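Side-chain contacts in purine nucleoside phosphorylase (Caulobacter vibrioides, PDB 1XFJ), which probably cleaves purine nucleosides such as inosine and methylthioadenosine with phosphate and deaminates adenosine: residues N239-A242 and F243-D247; G226-T229 and R230-E233; V146-M149 and V150-G153. One frame throughout, in Å; residues are numbered along the deposited sequence.

In the fold
All three contacts are local, joining side chains a few residues apart, but they lie in different surroundings. Contact 3, partly buried, ends helix 141-151 against a six-stranded mixed sheet, its selenomethionine inward and its salt bridge on the outer flank. Contact 2, also partly buried, is a turn in the loop between strand 221-224 and helix 239-244, ordered by charged groups. Contact 1 spans helix 239-244 and its C-terminal turn at the surface, with one buried residue. Contacts 1 and 2 touch: R241 NH1 lies 2.9 Å from T229 O. Contact 3 is on the opposite side of the chain's centre, about 37 Å from contact 1 between centres. Contacts 1 and 3 share a Schellman ending.

Contact 1: N239-A242 and F243-D247; sequences NRRA and FLNND
A242 and D247 meet where helix 239-244 runs out, the methyl CB of A242 lying 4.1 Å from D247 CB. A242 is the one buried residue of the contact, and its bonded carbonyl makes this the tight side. The carbonyl O of A242 accepts the backbone N of D247 at 2.9 Å, while N245 N, whose main bond goes to R241 O, gives it only a weak second interaction. N246, with a positive phi of 66°, turns the chain away from the helix in a Schellman motif, and its N bonds to F243 O. One turn earlier the regular helical pattern still holds: F243 N reaches N239 O, and L244 N reaches R240 O at 3.0 Å.

The solvent side is looser, with F243 and L244 both exposed. R240 and F243 run side by side and point the same way, yet they approach no closer than 4.2 Å, between R240 CD and F243 CD2. Their planar groups are steeply inclined, 70° apart, which gives a glancing contact and no stack. In R240 a bend at chi2 (49°) sets CD beside the ring, and a second at chi3 turns the guanidinium on, where NH1 bonds to E173 O. L244 CG rests 3.3 Å from R240 O, so this leucine lies against backbone more than against the arginine chain.

R241 leaves the helix on another course. Its guanidinium is held by backbone carbonyls, NH2 by F236 O and NH1 by both T229 O and R230 O, which ties the helix to the loop that precedes it. At the start of the helix D113, just before strand 115-121, accepts R240 N, and N239 is joined by backbone bonding to A112 after strand 106-111.

Contact 2: G226-T229 and R230-E233; sequences GRDT and RAEE. With ACT (acetate ion), chain B.
R227 lays the NE side of its guanidinium against the carboxylate of E232, and the two side chains cross at about a right angle. The grip is side-on and two-pronged: NE of R227 bonds to OE2 of E232 at 2.9 Å, while R227 NH2 reaches E232 OE1 at 3.0 Å. The prongs differ in quality. OE2 is met on its syn side and lies in the guanidinium plane, with an N-H...O angle of 164°; OE1 is approached from above the carboxylate plane, the two flat groups being turned 30° from each other. Bends at chi2 and chi3 curl the arginine so that its NE edge turns to the glutamate, whose chain is extended beyond CG.

At another part of the guanidinium edge sits an acetate, probably from the crystallisation liquor. Its O accepts NH2 of R227 at 3.2 Å, and NH1 adds weak bonds to both acetate oxygens. Two carboxylates therefore share one arginine, which would be expected to stay protonated, and W235 adds a cation-pi contact.

Beyond the ion pair the backbone curls in a single turn. E232 N bonds to D228 O at 3.0 Å, nearly along the C=O axis, while D228 OD1 receives weak bonds from R230 N and A231 N. The methyl of A231 packs 3.7 Å from D228 CG. This buried aspartate is also held from outside the turn, with OD2 bonded to S171 OG and OD1 to G168 N; T229 OG1 pairs with D113 OD1. The weak bonds from D228 OD1 to the N-H groups two and three residues on, together with the bond from E232 N to D228 O, resemble an Asx motif around one helix-like turn.

Contact 3: V146-M149 and V150-G153; sequences VDRM and VELG
The last turn of helix 141-151 keeps helical bonding from V146 O to V150 N (2.9 Å) and from D147 O to E151 N (3.0 Å), then weakens at L152 N, which bonds only weakly to R148 O and M149 O. It ends in a Schellman motif: G153 takes a positive phi of 122°, and its N bonds to V150 O.

The side chains divide by face. M149, a selenomethionine, is buried against V99, L119, I126 and A128 of the six-stranded mixed sheet, and L152 continues this inward face onto V99 and I126. V146 also faces inward, on L119, and touches V150 along the helix, though only at 4.4 Å between V146 CG1 and V150 CG2. V150 CG2 lies nearer to backbone, 3.2 Å from V146 O.

The outer flank is polar. R148 and E151 cross at a slant, their guanidinium and carboxylate planes 25° apart. A bend at chi2 (78°) swings the arginine along the helix toward the glutamate, while its NE makes a weak bond to A81 O and its chain touches V99. E151 lies on the exposed side. One oxygen carries the salt bridge: E151 OE2 sits 2.9 Å from R148 NH1, whereas E151 OE1 stays 3.5 Å from that nitrogen.

Contact 1: N239-A242 and F243-D247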
loop_
_atom_site.group_PDB
_atom_site.type_symbol
_atom_site.label_atom_id
_atom_site.label_comp_id
_atom_site.label_asym_id
_atom_site.label_seq_id
_atom_site.Cartn_x
_atom_site.Cartn_y
_atom_site.Cartn_z
ATOM N N ASN A 239 -9.624 2.480 -8.397
ATOM C CA ASN A 239 -10.932 2.875 -7.888
ATOM C C ASN A 239 -11.463 4.081 -8.665
ATOM O O ASN A 239 -12.654 4.155 -8.989
ATOM C CB ASN A 239 -10.828 3.206 -6.393
ATOM C CG ASN A 239 -12.087 3.859 -5.841
ATOM O OD1 ASN A 239 -13.191 3.329 -5.972
ATOM N ND2 ASN A 239 -11.921 5.015 -5.216
ATOM N N ARG A 240 -10.580 5.023 -8.981
ATOM C CA ARG A 240 -11.009 6.209 -9.717
ATOM C C ARG A 240 -11.463 5.836 -11.121
ATOM O O ARG A 240 -12.472 6.341 -11.610
ATOM C CB ARG A 240 -9.884 7.249 -9.774
ATOM C CG ARG A 240 -10.253 8.545 -10.500
ATOM C CD ARG A 240 -11.590 9.116 -10.021
ATOM N NE ARG A 240 -11.626 9.397 -8.585
ATOM C CZ ARG A 240 -11.068 10.455 -8.004
ATOM N NH1 ARG A 240 -10.419 11.358 -8.729
ATOM N NH2 ARG A 240 -11.167 10.617 -6.690
ATOM N N ARG A 241 -10.730 4.944 -11.775
ATOM C CA ARG A 241 -11.120 4.535 -13.116
ATOM C C ARG A 241 -12.454 3.794 -13.039
ATOM O O ARG A 241 -13.309 3.942 -13.911
ATOM C CB ARG A 241 -10.041 3.644 -13.735
ATOM C CG ARG A 241 -10.136 3.531 -15.244
ATOM C CD ARG A 241 -8.862 2.928 -15.820
ATOM N NE ARG A 241 -8.646 1.582 -15.306
ATOM C CZ ARG A 241 -7.549 1.184 -14.670
ATOM N NH1 ARG A 241 -6.546 2.029 -14.466
ATOM N NH2 ARG A 241 -7.462 -0.063 -14.230
ATOM N N ALA A 242 -12.629 3.005 -11.982
ATOM C CA ALA A 242 -13.865 2.257 -11.785
ATOM C C ALA A 242 -15.026 3.230 -11.619
ATOM O O ALA A 242 -16.123 2.999 -12.127
ATOM C CB ALA A 242 -13.749 1.367 -10.553
ATOM N N PHE A 243 -14.773 4.321 -10.902
ATOM C CA PHE A 243 -15.788 5.338 -10.666
ATOM C C PHE A 243 -16.244 5.954 -11.982
ATOM O O PHE A 243 -17.442 6.075 -12.243
ATOM C CB PHE A 243 -15.227 6.437 -9.761
ATOM C CG PHE A 243 -16.133 7.628 -9.625
ATOM C CD1 PHE A 243 -17.354 7.518 -8.970
ATOM C CD2 PHE A 243 -15.774 8.853 -10.176
ATOM C CE1 PHE A 243 -18.210 8.616 -8.865
ATOM C CE2 PHE A 243 -16.623 9.957 -10.078
ATOM C CZ PHE A 243 -17.843 9.837 -9.422
ATOM N N LEU A 244 -15.276 6.336 -12.807
ATOM C CA LEU A 244 -15.554 6.957 -14.097
ATOM C C LEU A 244 -16.199 6.017 -15.109
ATOM O O LEU A 244 -16.855 6.472 -16.049
ATOM C CB LEU A 244 -14.262 7.529 -14.683
ATOM C CG LEU A 244 -13.568 8.573 -13.806
ATOM C CD1 LEU A 244 -12.264 9.006 -14.457
ATOM C CD2 LEU A 244 -14.492 9.767 -13.603
ATOM N N ASN A 245 -16.013 4.715 -14.925
ATOM C CA ASN A 245 -16.586 3.731 -15.842
ATOM C C ASN A 245 -17.893 3.156 -15.311
ATOM O O ASN A 245 -18.519 2.307 -15.946
ATOM C CB ASN A 245 -15.589 2.597 -16.096
ATOM C CG ASN A 245 -14.398 3.043 -16.924
ATOM O OD1 ASN A 245 -13.680 3.972 -16.553
ATOM N ND2 ASN A 245 -14.182 2.378 -18.054
ATOM N N ASN A 246 -18.300 3.626 -14.139
ATOM C CA ASN A 246 -19.533 3.177 -13.512
ATOM C C ASN A 246 -19.510 1.716 -13.081
ATOM O O ASN A 246 -20.539 1.040 -13.117
ATOM C CB ASN A 246 -20.728 3.414 -14.443
ATOM C CG ASN A 246 -20.870 4.867 -14.848
ATOM O OD1 ASN A 246 -20.245 5.320 -15.808
ATOM N ND2 ASN A 246 -21.683 5.611 -14.107
ATOM N N ASP A 247 -18.339 1.219 -12.694
ATOM C CA ASP A 247 -18.256 -0.154 -12.213
ATOM C C ASP A 247 -18.637 -0.020 -10.742
ATOM O O ASP A 247 -18.274 0.961 -10.093
ATOM C CB ASP A 247 -16.834 -0.719 -12.326
ATOM C CG ASP A 247 -16.324 -0.760 -13.757
ATOM O OD1 ASP A 247 -17.125 -1.020 -14.679
ATOM O OD2 ASP A 247 -15.107 -0.548 -13.956
#

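Contact 2: G226-T229 and R230-E233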
loop_
_atom_site.group_PDB
_atom_site.type_symbol
_atom_site.label_atom_id
_atom_site.label_comp_id
_atom_site.label_asym_id
_atom_site.label_seq_id
_atom_site.Cartn_x
_atom_site.Cartn_y
_atom_site.Cartn_z
ATOM N N GLY A 226 6.957 5.419 -8.821
ATOM C CA GLY A 226 6.491 6.181 -9.966
ATOM C C GLY A 226 5.581 5.487 -10.963
ATOM O O GLY A 226 5.722 5.686 -12.172
ATOM N N ARG A 227 4.656 4.671 -10.473
ATOM C CA ARG A 227 3.707 3.986 -11.346
ATOM C C ARG A 227 2.313 4.492 -10.968
ATOM O O ARG A 227 1.951 4.502 -9.790
ATOM C CB ARG A 227 3.803 2.463 -11.167
ATOM C CG ARG A 227 5.162 1.872 -11.558
ATOM C CD ARG A 227 5.479 2.127 -13.030
ATOM N NE ARG A 227 4.609 1.360 -13.920
ATOM C CZ ARG A 227 4.796 0.083 -14.240
ATOM N NH1 ARG A 227 5.832 -0.586 -13.750
ATOM N NH2 ARG A 227 3.940 -0.531 -15.045
ATOM N N ASP A 228 1.548 4.921 -11.972
ATOM C CA ASP A 228 0.206 5.483 -11.778
ATOM C C ASP A 228 -0.885 4.437 -12.022
ATOM O O ASP A 228 -1.133 4.044 -13.160
ATOM C CB ASP A 228 0.016 6.655 -12.746
ATOM C CG ASP A 228 -1.201 7.503 -12.427
ATOM O OD1 ASP A 228 -2.180 6.979 -11.864
ATOM O OD2 ASP A 228 -1.178 8.705 -12.764
ATOM N N THR A 229 -1.548 4.010 -10.953
ATOM C CA THR A 229 -2.598 2.999 -11.055
ATOM C C THR A 229 -3.739 3.385 -11.992
ATOM O O THR A 229 -4.210 2.566 -12.785
ATOM C CB THR A 229 -3.197 2.695 -9.670
ATOM O OG1 THR A 229 -3.581 3.923 -9.040
ATOM C CG2 THR A 229 -2.179 1.974 -8.798
ATOM N N ARG A 230 -4.185 4.632 -11.899
ATOM C CA ARG A 230 -5.287 5.104 -12.729
ATOM C C ARG A 230 -4.929 5.180 -14.206
ATOM O O ARG A 230 -5.743 4.850 -15.071
ATOM C CB ARG A 230 -5.748 6.481 -12.242
ATOM C CG ARG A 230 -6.941 7.063 -12.998
ATOM C CD ARG A 230 -6.501 7.882 -14.203
ATOM N NE ARG A 230 -7.632 8.500 -14.891
ATOM C CZ ARG A 230 -8.426 7.870 -15.752
ATOM N NH1 ARG A 230 -8.218 6.592 -16.042
ATOM N NH2 ARG A 230 -9.434 8.517 -16.322
ATOM N N ALA A 231 -3.705 5.609 -14.487
ATOM C CA ALA A 231 -3.246 5.765 -15.859
ATOM C C ALA A 231 -2.863 4.474 -16.577
ATOM O O ALA A 231 -3.057 4.365 -17.787
ATOM C CB ALA A 231 -2.074 6.733 -15.893
ATOM N N GLU A 232 -2.324 3.505 -15.846
ATOM C CA GLU A 232 -1.890 2.250 -16.461
ATOM C C GLU A 232 -2.840 1.081 -16.239
ATOM O O GLU A 232 -2.561 0.182 -15.448
ATOM C CB GLU A 232 -0.500 1.875 -15.946
ATOM C CG GLU A 232 0.527 2.987 -16.088
ATOM C CD GLU A 232 1.913 2.542 -15.674
ATOM O OE1 GLU A 232 2.489 1.680 -16.366
ATOM O OE2 GLU A 232 2.420 3.052 -14.653
ATOM N N GLU A 233 -3.954 1.094 -16.964
ATOM C CA GLU A 233 -4.962 0.047 -16.864
ATOM C C GLU A 233 -4.399 -1.321 -17.238
ATOM O O GLU A 233 -4.923 -2.353 -16.820
ATOM C CB GLU A 233 -6.148 0.402 -17.766
ATOM C CG GLU A 233 -7.215 -0.666 -17.874
ATOM C CD GLU A 233 -8.418 -0.193 -18.666
ATOM O OE1 GLU A 233 -8.219 0.440 -19.726
ATOM O OE2 GLU A 233 -9.558 -0.455 -18.230
HETATM C C ACT B . 5.896 -4.055 -14.571
HETATM O O ACT B . 5.504 -3.329 -15.517
HETATM O OXT ACT B . 6.864 -3.861 -13.763
HETATM C CH3 ACT B . 5.119 -5.337 -14.350
#

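Contact 3: V146-M149 and V150-G153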
loop_
_atom_site.group_PDB
_atom_site.type_symbol
_atom_site.label_atom_id
_atom_site.label_comp_id
_atom_site.label_asym_id
_atom_site.label_seq_id
_atom_site.Cartn_x
_atom_site.Cartn_y
_atom_site.Cartn_z
ATOM N N VAL A 146 5.782 3.349 11.676
ATOM C CA VAL A 146 7.162 3.528 12.115
ATOM C C VAL A 146 7.235 3.342 13.629
ATOM O O VAL A 146 8.119 2.651 14.133
ATOM C CB VAL A 146 7.697 4.932 11.731
ATOM C CG1 VAL A 146 9.024 5.196 12.421
ATOM C CG2 VAL A 146 7.882 5.021 10.215
ATOM N N ASP A 147 6.300 3.949 14.358
ATOM C CA ASP A 147 6.288 3.815 15.813
ATOM C C ASP A 147 6.127 2.356 16.241
ATOM O O ASP A 147 6.758 1.908 17.197
ATOM C CB ASP A 147 5.157 4.646 16.430
ATOM C CG ASP A 147 5.415 6.145 16.366
ATOM O OD1 ASP A 147 6.533 6.565 15.982
ATOM O OD2 ASP A 147 4.486 6.907 16.713
ATOM N N ARG A 148 5.280 1.611 15.534
ATOM C CA ARG A 148 5.058 0.208 15.868
ATOM C C ARG A 148 6.339 -0.588 15.611
ATOM O O ARG A 148 6.685 -1.493 16.374
ATOM C CB ARG A 148 3.903 -0.365 15.038
ATOM C CG ARG A 148 3.176 -1.529 15.706
ATOM C CD ARG A 148 2.214 -1.028 16.781
ATOM N NE ARG A 148 1.434 -2.102 17.391
ATOM C CZ ARG A 148 1.843 -2.834 18.423
ATOM N NH1 ARG A 148 3.030 -2.613 18.971
ATOM N NH2 ARG A 148 1.066 -3.793 18.906
HETATM N N MSE A 149 7.045 -0.249 14.536
HETATM C CA MSE A 149 8.293 -0.932 14.213
HETATM C C MSE A 149 9.304 -0.655 15.319
HETATM O O MSE A 149 10.062 -1.539 15.724
HETATM C CB MSE A 149 8.843 -0.440 12.871
HETATM C CG MSE A 149 8.027 -0.873 11.670
HETATM SE SE MSE A 149 8.601 -0.004 10.054
HETATM C CE MSE A 149 10.241 -0.986 9.747
ATOM N N VAL A 150 9.311 0.581 15.808
ATOM C CA VAL A 150 10.229 0.957 16.874
ATOM C C VAL A 150 9.937 0.165 18.151
ATOM O O VAL A 150 10.861 -0.217 18.875
ATOM C CB VAL A 150 10.163 2.476 17.148
ATOM C CG1 VAL A 150 10.969 2.824 18.393
ATOM C CG2 VAL A 150 10.712 3.232 15.946
ATOM N N GLU A 151 8.661 -0.095 18.430
ATOM C CA GLU A 151 8.311 -0.876 19.619
ATOM C C GLU A 151 8.951 -2.256 19.543
ATOM O O GLU A 151 9.270 -2.861 20.567
ATOM C CB GLU A 151 6.798 -1.062 19.747
ATOM C CG GLU A 151 6.019 0.168 20.152
ATOM C CD GLU A 151 4.603 -0.181 20.568
ATOM O OE1 GLU A 151 4.432 -0.764 21.656
ATOM O OE2 GLU A 151 3.663 0.107 19.803
ATOM N N LEU A 152 9.125 -2.766 18.328
ATOM C CA LEU A 152 9.724 -4.082 18.156
ATOM C C LEU A 152 11.245 -4.023 18.154
ATOM O O LEU A 152 11.909 -5.061 18.130
ATOM C CB LEU A 152 9.228 -4.740 16.866
ATOM C CG LEU A 152 7.725 -5.015 16.782
ATOM C CD1 LEU A 152 7.431 -5.812 15.520
ATOM C CD2 LEU A 152 7.260 -5.784 18.009
ATOM N N GLY A 153 11.795 -2.809 18.171
ATOM C CA GLY A 153 13.238 -2.659 18.193
ATOM C C GLY A 153 13.868 -1.864 17.062
ATOM O O GLY A 153 15.084 -1.667 17.053
#